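Local coordinates for protein aminoacyl-histidine dipeptidase (Vibrio alginolyticus, PDB 3MRU) that probably hydrolyses dipeptides, including aminoacyl-histidine dipeptides such as carnosine, as a zinc-dependent metallopeptidase of the M20 family, at residues Glu177-Ala185 with Pro427-Leu436; Val345-Gly353 with Val364-Gly375. One frame throughout, in Å; residues are numbered along the deposited sequence.

Interaction 1. Residues Glu177-Ala185 with Pro427-Leu436; sequences EGEVYMGCA and PNIMVIHAGL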
loop_
_atom_site.group_PDB
_atom_site.type_symbol
_atom_site.label_atom_id
_atom_site.label_comp_id
_atom_site.label_asym_id
_atom_site.label_seq_id
_atom_site.Cartn_x
_atom_site.Cartn_y
_atom_site.Cartn_z
ATOM N N GLU A 177 16.855 6.488 -1.554
ATOM C CA GLU A 177 17.550 7.728 -1.912
ATOM C C GLU A 177 17.347 7.962 -3.416
ATOM O O GLU A 177 17.639 7.074 -4.240
ATOM C CB GLU A 177 19.035 7.672 -1.494
ATOM C CG GLU A 177 20.073 8.168 -2.553
ATOM C CD GLU A 177 20.005 9.672 -2.878
ATOM O OE1 GLU A 177 19.573 10.476 -2.025
ATOM O OE2 GLU A 177 20.402 10.057 -3.995
ATOM N N GLY A 178 16.852 9.151 -3.766
ATOM C CA GLY A 178 16.515 9.474 -5.152
ATOM C C GLY A 178 15.172 8.966 -5.659
ATOM O O GLY A 178 14.974 8.793 -6.869
ATOM N N GLU A 179 14.256 8.729 -4.718
ATOM C CA GLU A 179 12.900 8.265 -4.993
ATOM C C GLU A 179 11.875 9.019 -4.176
ATOM O O GLU A 179 11.646 8.697 -3.024
ATOM C CB GLU A 179 12.812 6.790 -4.627
ATOM C CG GLU A 179 13.407 5.872 -5.667
ATOM C CD GLU A 179 12.841 4.465 -5.590
ATOM O OE1 GLU A 179 11.704 4.312 -5.060
ATOM O OE2 GLU A 179 13.531 3.519 -6.060
ATOM N N VAL A 180 11.247 10.009 -4.777
ATOM C CA VAL A 180 10.221 10.768 -4.084
ATOM C C VAL A 180 8.772 10.382 -4.413
ATOM O O VAL A 180 8.496 9.707 -5.410
ATOM C CB VAL A 180 10.406 12.269 -4.297
ATOM C CG1 VAL A 180 10.624 12.950 -2.978
ATOM C CG2 VAL A 180 11.561 12.528 -5.245
ATOM N N TYR A 181 7.867 10.823 -3.544
ATOM C CA TYR A 181 6.442 10.563 -3.678
ATOM C C TYR A 181 5.650 11.856 -3.655
ATOM O O TYR A 181 5.812 12.677 -2.750
ATOM C CB TYR A 181 5.947 9.609 -2.581
ATOM C CG TYR A 181 6.469 8.203 -2.740
ATOM C CD1 TYR A 181 6.912 7.477 -1.642
ATOM C CD2 TYR A 181 6.548 7.609 -3.996
ATOM C CE1 TYR A 181 7.415 6.187 -1.791
ATOM C CE2 TYR A 181 7.038 6.332 -4.155
ATOM C CZ TYR A 181 7.472 5.622 -3.054
ATOM O OH TYR A 181 7.964 4.344 -3.219
ATOM N N MET A 182 4.806 12.045 -4.662
ATOM C CA MET A 182 3.969 13.237 -4.718
ATOM C C MET A 182 2.494 12.876 -4.639
ATOM O O MET A 182 1.623 13.766 -4.619
ATOM C CB MET A 182 4.259 14.075 -5.964
ATOM C CG MET A 182 4.140 13.330 -7.279
ATOM S SD MET A 182 4.629 14.365 -8.674
ATOM C CE MET A 182 3.496 15.769 -8.528
ATOM N N GLY A 183 2.216 11.575 -4.578
ATOM C CA GLY A 183 0.851 11.112 -4.452
ATOM C C GLY A 183 0.739 9.626 -4.236
ATOM O O GLY A 183 1.676 8.856 -4.528
ATOM N N CYS A 184 -0.427 9.222 -3.725
ATOM C CA CYS A 184 -0.786 7.802 -3.651
ATOM C C CYS A 184 -2.288 7.562 -3.778
ATOM O O CYS A 184 -3.087 8.489 -3.726
ATOM C CB CYS A 184 -0.241 7.164 -2.367
ATOM S SG CYS A 184 -0.944 7.854 -0.895
ATOM N N ALA A 185 -2.641 6.295 -3.940
ATOM C CA ALA A 185 -4.027 5.871 -4.046
ATOM C C ALA A 185 -4.676 5.624 -2.693
ATOM O O ALA A 185 -4.062 5.063 -1.788
ATOM C CB ALA A 185 -4.116 4.611 -4.907
ATOM N N PRO A 427 15.680 13.323 -9.241
ATOM C CA PRO A 427 15.313 12.115 -8.515
ATOM C C PRO A 427 14.308 11.352 -9.340
ATOM O O PRO A 427 13.802 11.886 -10.328
ATOM C CB PRO A 427 14.766 12.644 -7.191
ATOM C CG PRO A 427 14.308 14.026 -7.486
ATOM C CD PRO A 427 15.142 14.547 -8.605
ATOM N N ASN A 428 13.966 10.140 -8.919
ATOM C CA ASN A 428 12.944 9.361 -9.607
ATOM C C ASN A 428 11.611 9.629 -8.909
ATOM O O ASN A 428 11.122 8.796 -8.146
ATOM C CB ASN A 428 13.288 7.872 -9.572
ATOM C CG ASN A 428 12.102 6.992 -9.924
ATOM O OD1 ASN A 428 12.133 5.779 -9.719
ATOM N ND2 ASN A 428 11.052 7.601 -10.459
ATOM N N ILE A 429 11.032 10.799 -9.170
ATOM C CA ILE A 429 9.764 11.202 -8.535
ATOM C C ILE A 429 8.670 10.233 -8.964
ATOM O O ILE A 429 8.638 9.830 -10.119
ATOM C CB ILE A 429 9.336 12.635 -8.924
ATOM C CG1 ILE A 429 10.291 13.665 -8.338
ATOM C CG2 ILE A 429 7.930 12.966 -8.417
ATOM C CD1 ILE A 429 10.188 15.065 -8.927
ATOM N N MET A 430 7.779 9.862 -8.036
ATOM C CA MET A 430 6.785 8.808 -8.291
ATOM C C MET A 430 5.381 9.031 -7.740
ATOM O O MET A 430 5.118 9.997 -7.018
ATOM C CB MET A 430 7.289 7.480 -7.763
ATOM C CG MET A 430 8.268 6.843 -8.667
ATOM S SD MET A 430 8.534 5.141 -8.197
ATOM C CE MET A 430 7.425 4.295 -9.339
ATOM N N VAL A 431 4.481 8.126 -8.119
ATOM C CA VAL A 431 3.139 8.025 -7.553
ATOM C C VAL A 431 2.845 6.537 -7.430
ATOM O O VAL A 431 2.778 5.843 -8.438
ATOM C CB VAL A 431 2.068 8.699 -8.442
ATOM C CG1 VAL A 431 0.684 8.400 -7.930
ATOM C CG2 VAL A 431 2.253 10.174 -8.445
ATOM N N ILE A 432 2.716 6.029 -6.208
ATOM C CA ILE A 432 2.384 4.611 -6.053
ATOM C C ILE A 432 0.897 4.418 -5.954
ATOM O O ILE A 432 0.180 5.201 -5.322
ATOM C CB ILE A 432 3.083 3.843 -4.862
ATOM C CG1 ILE A 432 3.524 4.776 -3.740
ATOM C CG2 ILE A 432 4.235 2.989 -5.364
ATOM C CD1 ILE A 432 2.393 5.325 -2.897
ATOM N N HIS A 433 0.445 3.350 -6.586
ATOM C CA HIS A 433 -0.946 3.017 -6.567
ATOM C C HIS A 433 -1.122 2.180 -5.309
ATOM O O HIS A 433 -1.454 0.985 -5.385
ATOM C CB HIS A 433 -1.319 2.242 -7.835
ATOM C CG HIS A 433 -2.725 2.472 -8.270
ATOM N ND1 HIS A 433 -3.201 3.721 -8.599
ATOM C CD2 HIS A 433 -3.767 1.622 -8.401
ATOM C CE1 HIS A 433 -4.479 3.628 -8.911
ATOM N NE2 HIS A 433 -4.845 2.365 -8.807
ATOM N N ALA A 434 -0.883 2.828 -4.158
ATOM C CA ALA A 434 -0.894 2.174 -2.851
ATOM C C ALA A 434 -1.105 3.178 -1.710
ATOM O O ALA A 434 -1.100 4.391 -1.916
ATOM C CB ALA A 434 0.339 1.358 -2.622
ATOM N N GLY A 435 -1.298 2.657 -0.501
ATOM C CA GLY A 435 -1.541 3.488 0.671
ATOM C C GLY A 435 -0.281 3.810 1.445
ATOM O O GLY A 435 0.524 2.926 1.738
ATOM N N LEU A 436 -0.119 5.098 1.743
ATOM C CA LEU A 436 0.946 5.623 2.581
ATOM C C LEU A 436 0.339 6.572 3.611
ATOM O O LEU A 436 -0.636 7.275 3.319
ATOM C CB LEU A 436 1.959 6.415 1.760
ATOM C CG LEU A 436 2.570 5.960 0.439
ATOM C CD1 LEU A 436 3.431 7.108 -0.078
ATOM C CD2 LEU A 436 3.381 4.676 0.523
#
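Y181 and M430 pair in parallel, and so do C184 and I432, with a corner in segment 177-185 at M182 between the two pairs. M182 N gives a nearly straight bond of 3.1 Å to M430 O, and V180 O accepts M430 N at 2.7 Å. The link from I432 N to G183 O is weak. The Y181 ring carries the side-chain contact. I432 CG1 sits over one face, 4.1 Å from the ring centroid and offset toward the rim. A chi1 of -69° sets the ring beside M430, and M430 CB meets its edge, 3.8 Å from Y181 CE2. L436 CD1 approaches Y181 CD1 obliquely. Before the corner, V180 CG2 packs against both P427 CB and I429 CG1. On the M182 side, I429 CG2 lies 3.6 Å from M182 SD. At the far end A185 CB lies over a face of the H433 imidazole, a CH-pi contact. V180 and P427 also touch F415 of helix 410-420. The side chain of L436 is about 6 Å from that of D173, a zinc ligand. This is a short parallel pairing of strand 430-432 with the start of strand 181-199, beside the dinuclear zinc site of an M20 peptidase.

Interaction 2. Residues Val345-Gly353 with Val364-Gly375; sequences VVETSLNVG and VLCLIRSLIDSG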
loop_
_atom_site.group_PDB
_atom_site.type_symbol
_atom_site.label_atom_id
_atom_site.label_comp_id
_atom_site.label_asym_id
_atom_site.label_seq_id
_atom_site.Cartn_x
_atom_site.Cartn_y
_atom_site.Cartn_z
ATOM N N VAL A 345 0.347 7.515 -15.245
ATOM C CA VAL A 345 0.095 6.918 -13.943
ATOM C C VAL A 345 -1.372 6.549 -13.854
ATOM O O VAL A 345 -2.234 7.311 -14.317
ATOM C CB VAL A 345 0.410 8.035 -12.890
ATOM C CG1 VAL A 345 -0.089 7.680 -11.481
ATOM C CG2 VAL A 345 1.890 8.342 -12.865
ATOM N N VAL A 346 -1.653 5.389 -13.261
ATOM C CA VAL A 346 -3.040 4.955 -13.031
ATOM C C VAL A 346 -3.765 5.822 -11.996
ATOM O O VAL A 346 -3.378 5.882 -10.825
ATOM C CB VAL A 346 -3.119 3.508 -12.566
ATOM C CG1 VAL A 346 -4.564 3.114 -12.387
ATOM C CG2 VAL A 346 -2.418 2.581 -13.546
ATOM N N GLU A 347 -4.822 6.492 -12.427
ATOM C CA GLU A 347 -5.632 7.265 -11.504
ATOM C C GLU A 347 -6.635 6.412 -10.715
ATOM O O GLU A 347 -6.749 6.573 -9.501
ATOM C CB GLU A 347 -6.350 8.391 -12.223
ATOM C CG GLU A 347 -7.030 9.354 -11.285
ATOM C CD GLU A 347 -7.786 10.439 -12.022
ATOM O OE1 GLU A 347 -8.748 10.114 -12.775
ATOM O OE2 GLU A 347 -7.410 11.621 -11.839
ATOM N N THR A 348 -7.370 5.529 -11.389
ATOM C CA THR A 348 -8.364 4.704 -10.701
ATOM C C THR A 348 -8.297 3.258 -11.178
ATOM O O THR A 348 -7.984 3.007 -12.339
ATOM C CB THR A 348 -9.825 5.235 -10.871
ATOM O OG1 THR A 348 -9.896 6.644 -10.640
ATOM C CG2 THR A 348 -10.738 4.561 -9.878
ATOM N N SER A 349 -8.579 2.311 -10.285
ATOM C CA SER A 349 -8.588 0.914 -10.662
ATOM C C SER A 349 -9.318 0.083 -9.639
ATOM O O SER A 349 -9.612 0.554 -8.538
ATOM C CB SER A 349 -7.177 0.380 -10.776
ATOM O OG SER A 349 -6.622 0.250 -9.483
ATOM N N LEU A 350 -9.604 -1.157 -10.018
ATOM C CA LEU A 350 -10.182 -2.120 -9.116
ATOM C C LEU A 350 -9.807 -3.547 -9.515
ATOM O O LEU A 350 -9.509 -3.839 -10.674
ATOM C CB LEU A 350 -11.701 -1.956 -9.027
ATOM C CG LEU A 350 -12.662 -2.715 -9.931
ATOM C CD1 LEU A 350 -13.979 -2.843 -9.226
ATOM C CD2 LEU A 350 -12.811 -1.942 -11.194
ATOM N N ASN A 351 -9.823 -4.430 -8.533
ATOM C CA ASN A 351 -9.405 -5.782 -8.743
ATOM C C ASN A 351 -10.474 -6.667 -8.154
ATOM O O ASN A 351 -10.701 -6.608 -6.959
ATOM C CB ASN A 351 -8.065 -6.003 -8.039
ATOM C CG ASN A 351 -7.605 -7.467 -8.044
ATOM O OD1 ASN A 351 -6.665 -7.818 -7.341
ATOM N ND2 ASN A 351 -8.260 -8.318 -8.831
ATOM N N VAL A 352 -11.161 -7.441 -8.993
ATOM C CA VAL A 352 -12.027 -8.507 -8.510
ATOM C C VAL A 352 -11.098 -9.665 -8.145
ATOM O O VAL A 352 -10.770 -10.529 -8.987
ATOM C CB VAL A 352 -13.078 -8.934 -9.562
ATOM C CG1 VAL A 352 -13.713 -10.259 -9.170
ATOM C CG2 VAL A 352 -14.132 -7.846 -9.717
ATOM N N GLY A 353 -10.679 -9.652 -6.878
ATOM C CA GLY A 353 -9.613 -10.514 -6.373
ATOM C C GLY A 353 -9.992 -11.875 -5.791
ATOM O O GLY A 353 -9.201 -12.816 -5.882
ATOM N N VAL A 364 -18.384 -12.186 -3.826
ATOM C CA VAL A 364 -17.400 -11.642 -4.738
ATOM C C VAL A 364 -16.726 -10.481 -4.042
ATOM O O VAL A 364 -17.375 -9.503 -3.721
ATOM C CB VAL A 364 -18.071 -11.155 -6.067
ATOM C CG1 VAL A 364 -17.024 -10.719 -7.088
ATOM C CG2 VAL A 364 -18.985 -12.247 -6.675
ATOM N N LEU A 365 -15.425 -10.591 -3.798
ATOM C CA LEU A 365 -14.672 -9.554 -3.088
ATOM C C LEU A 365 -13.681 -8.834 -3.975
ATOM O O LEU A 365 -12.937 -9.464 -4.749
ATOM C CB LEU A 365 -13.883 -10.167 -1.937
ATOM C CG LEU A 365 -14.414 -10.209 -0.515
ATOM C CD1 LEU A 365 -15.794 -10.833 -0.434
ATOM C CD2 LEU A 365 -13.415 -10.988 0.311
ATOM N N CYS A 366 -13.635 -7.517 -3.805
ATOM C CA CYS A 366 -12.832 -6.657 -4.650
ATOM C C CYS A 366 -12.378 -5.379 -3.948
ATOM O O CYS A 366 -12.888 -5.010 -2.886
ATOM C CB CYS A 366 -13.590 -6.326 -5.944
ATOM S SG CYS A 366 -14.894 -5.101 -5.718
ATOM N N LEU A 367 -11.413 -4.700 -4.556
ATOM C CA LEU A 367 -10.769 -3.583 -3.896
ATOM C C LEU A 367 -10.499 -2.442 -4.868
ATOM O O LEU A 367 -9.688 -2.567 -5.784
ATOM C CB LEU A 367 -9.479 -4.050 -3.208
ATOM C CG LEU A 367 -8.521 -3.002 -2.636
ATOM C CD1 LEU A 367 -9.163 -2.232 -1.515
ATOM C CD2 LEU A 367 -7.276 -3.669 -2.132
ATOM N N ILE A 368 -11.190 -1.329 -4.661
ATOM C CA ILE A 368 -11.046 -0.194 -5.547
ATOM C C ILE A 368 -9.934 0.672 -5.015
ATOM O O ILE A 368 -9.876 0.954 -3.804
ATOM C CB ILE A 368 -12.348 0.630 -5.633
ATOM C CG1 ILE A 368 -13.514 -0.274 -6.025
ATOM C CG2 ILE A 368 -12.190 1.765 -6.608
ATOM C CD1 ILE A 368 -14.902 0.321 -5.787
ATOM N N ARG A 369 -9.052 1.089 -5.919
ATOM C CA ARG A 369 -7.994 2.033 -5.604
ATOM C C ARG A 369 -8.170 3.273 -6.445
ATOM O O ARG A 369 -8.709 3.202 -7.558
ATOM C CB ARG A 369 -6.666 1.436 -5.953
ATOM C CG ARG A 369 -6.283 0.318 -5.106
ATOM C CD ARG A 369 -5.020 -0.238 -5.672
ATOM N NE ARG A 369 -4.575 -1.427 -4.962
ATOM C CZ ARG A 369 -4.215 -1.439 -3.687
ATOM N NH1 ARG A 369 -4.284 -0.325 -2.968
ATOM N NH2 ARG A 369 -3.825 -2.570 -3.129
ATOM N N SER A 370 -7.704 4.405 -5.917
ATOM C CA SER A 370 -7.746 5.667 -6.636
ATOM C C SER A 370 -6.916 6.752 -5.949
ATOM O O SER A 370 -6.781 6.757 -4.727
ATOM C CB SER A 370 -9.190 6.090 -6.892
ATOM O OG SER A 370 -9.188 7.315 -7.593
ATOM N N LEU A 371 -6.409 7.688 -6.757
ATOM C CA LEU A 371 -5.688 8.853 -6.266
ATOM C C LEU A 371 -6.742 9.906 -5.997
ATOM O O LEU A 371 -6.775 10.495 -4.915
ATOM C CB LEU A 371 -4.689 9.383 -7.282
ATOM C CG LEU A 371 -3.855 8.412 -8.114
ATOM C CD1 LEU A 371 -3.062 9.194 -9.132
ATOM C CD2 LEU A 371 -2.912 7.618 -7.244
ATOM N N ILE A 372 -7.618 10.150 -6.970
ATOM C CA ILE A 372 -8.750 11.039 -6.688
ATOM C C ILE A 372 -9.843 10.252 -5.942
ATOM O O ILE A 372 -10.375 9.259 -6.443
ATOM C CB ILE A 372 -9.308 11.792 -7.945
ATOM C CG1 ILE A 372 -8.188 12.560 -8.669
ATOM C CG2 ILE A 372 -10.451 12.751 -7.528
ATOM C CD1 ILE A 372 -7.536 13.728 -7.913
ATOM N N ASP A 373 -10.155 10.688 -4.729
ATOM C CA ASP A 373 -11.147 9.996 -3.931
ATOM C C ASP A 373 -12.525 10.139 -4.553
ATOM O O ASP A 373 -13.429 9.331 -4.298
ATOM C CB ASP A 373 -11.129 10.518 -2.499
ATOM C CG ASP A 373 -9.788 10.251 -1.797
ATOM O OD1 ASP A 373 -9.105 9.249 -2.162
ATOM O OD2 ASP A 373 -9.418 11.045 -0.888
ATOM N N SER A 374 -12.672 11.165 -5.384
ATOM C CA SER A 374 -13.882 11.376 -6.155
ATOM C C SER A 374 -14.112 10.202 -7.144
ATOM O O SER A 374 -15.235 9.684 -7.287
ATOM C CB SER A 374 -13.756 12.720 -6.858
ATOM O OG SER A 374 -14.795 12.919 -7.785
ATOM N N GLY A 375 -13.032 9.755 -7.784
ATOM C CA GLY A 375 -13.086 8.610 -8.684
ATOM C C GLY A 375 -13.341 7.278 -8.001
ATOM O O GLY A 375 -13.856 6.348 -8.608
#
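S349 and R369 form a hydrogen-bonded antiparallel pair. R369 N reaches S349 O at 2.7 Å, and S349 N reaches R369 O at 2.9 Å. L367 N bonds to N351 O; the return bond is weak. At the other end L371 N lies nearly in line with the E347 carbonyl, 3.0 Å from E347 O. One face carries T348, L350, I368 and S370. L350 CB and I368 CG1 lie side by side at 3.9 Å. T348 OG1 donates to S370 OG at 3.2 Å, and S370 OG donates on to I372 O at 2.6 Å. S370 OG stands anti to its backbone nitrogen (chi1 -180°), which carries it toward I372, the residue before helix 373-389. On the other face S349 OG packs on R369 CB. The R369 chain extends away, and L367 CD2 lies over one face of its guanidinium, toward the rim. Further out, H433 NE2 hydrogen-bonds S349 OG, R369 NE hydrogen-bonds S220 OG, and E347 OE1 forms a salt bridge with R337. Helix 373-389 packs on T348 and I368. The chemistry is split: main-chain bonds join the hairpin, a hydroxyl relay ties strand to helix start, and S349 OG and R369 NE find partners beyond it.

From the N terminus, the chain first passes 177-185, which includes the start of the long strand 181-199. Much later comes the hairpin of strands 346-358 and 361-370. Interaction 2 closes this short loop, with 10 residues between its segments. The chain then runs through helix 373-389 and reaches 427-436, where interaction 1 closes a loop of 241 residues. Interaction 2 therefore nests within interaction 1, and the two do not cross. Their centres are about 17 Å apart, yet they touch. H433 of interaction 1 reaches S349 of interaction 2, and A185 CB packs on S370 O. Strands 181-199 and 361-370 are neighbours in one sheet, so that sheet joins the hairpin to the surroundings of the zinc site.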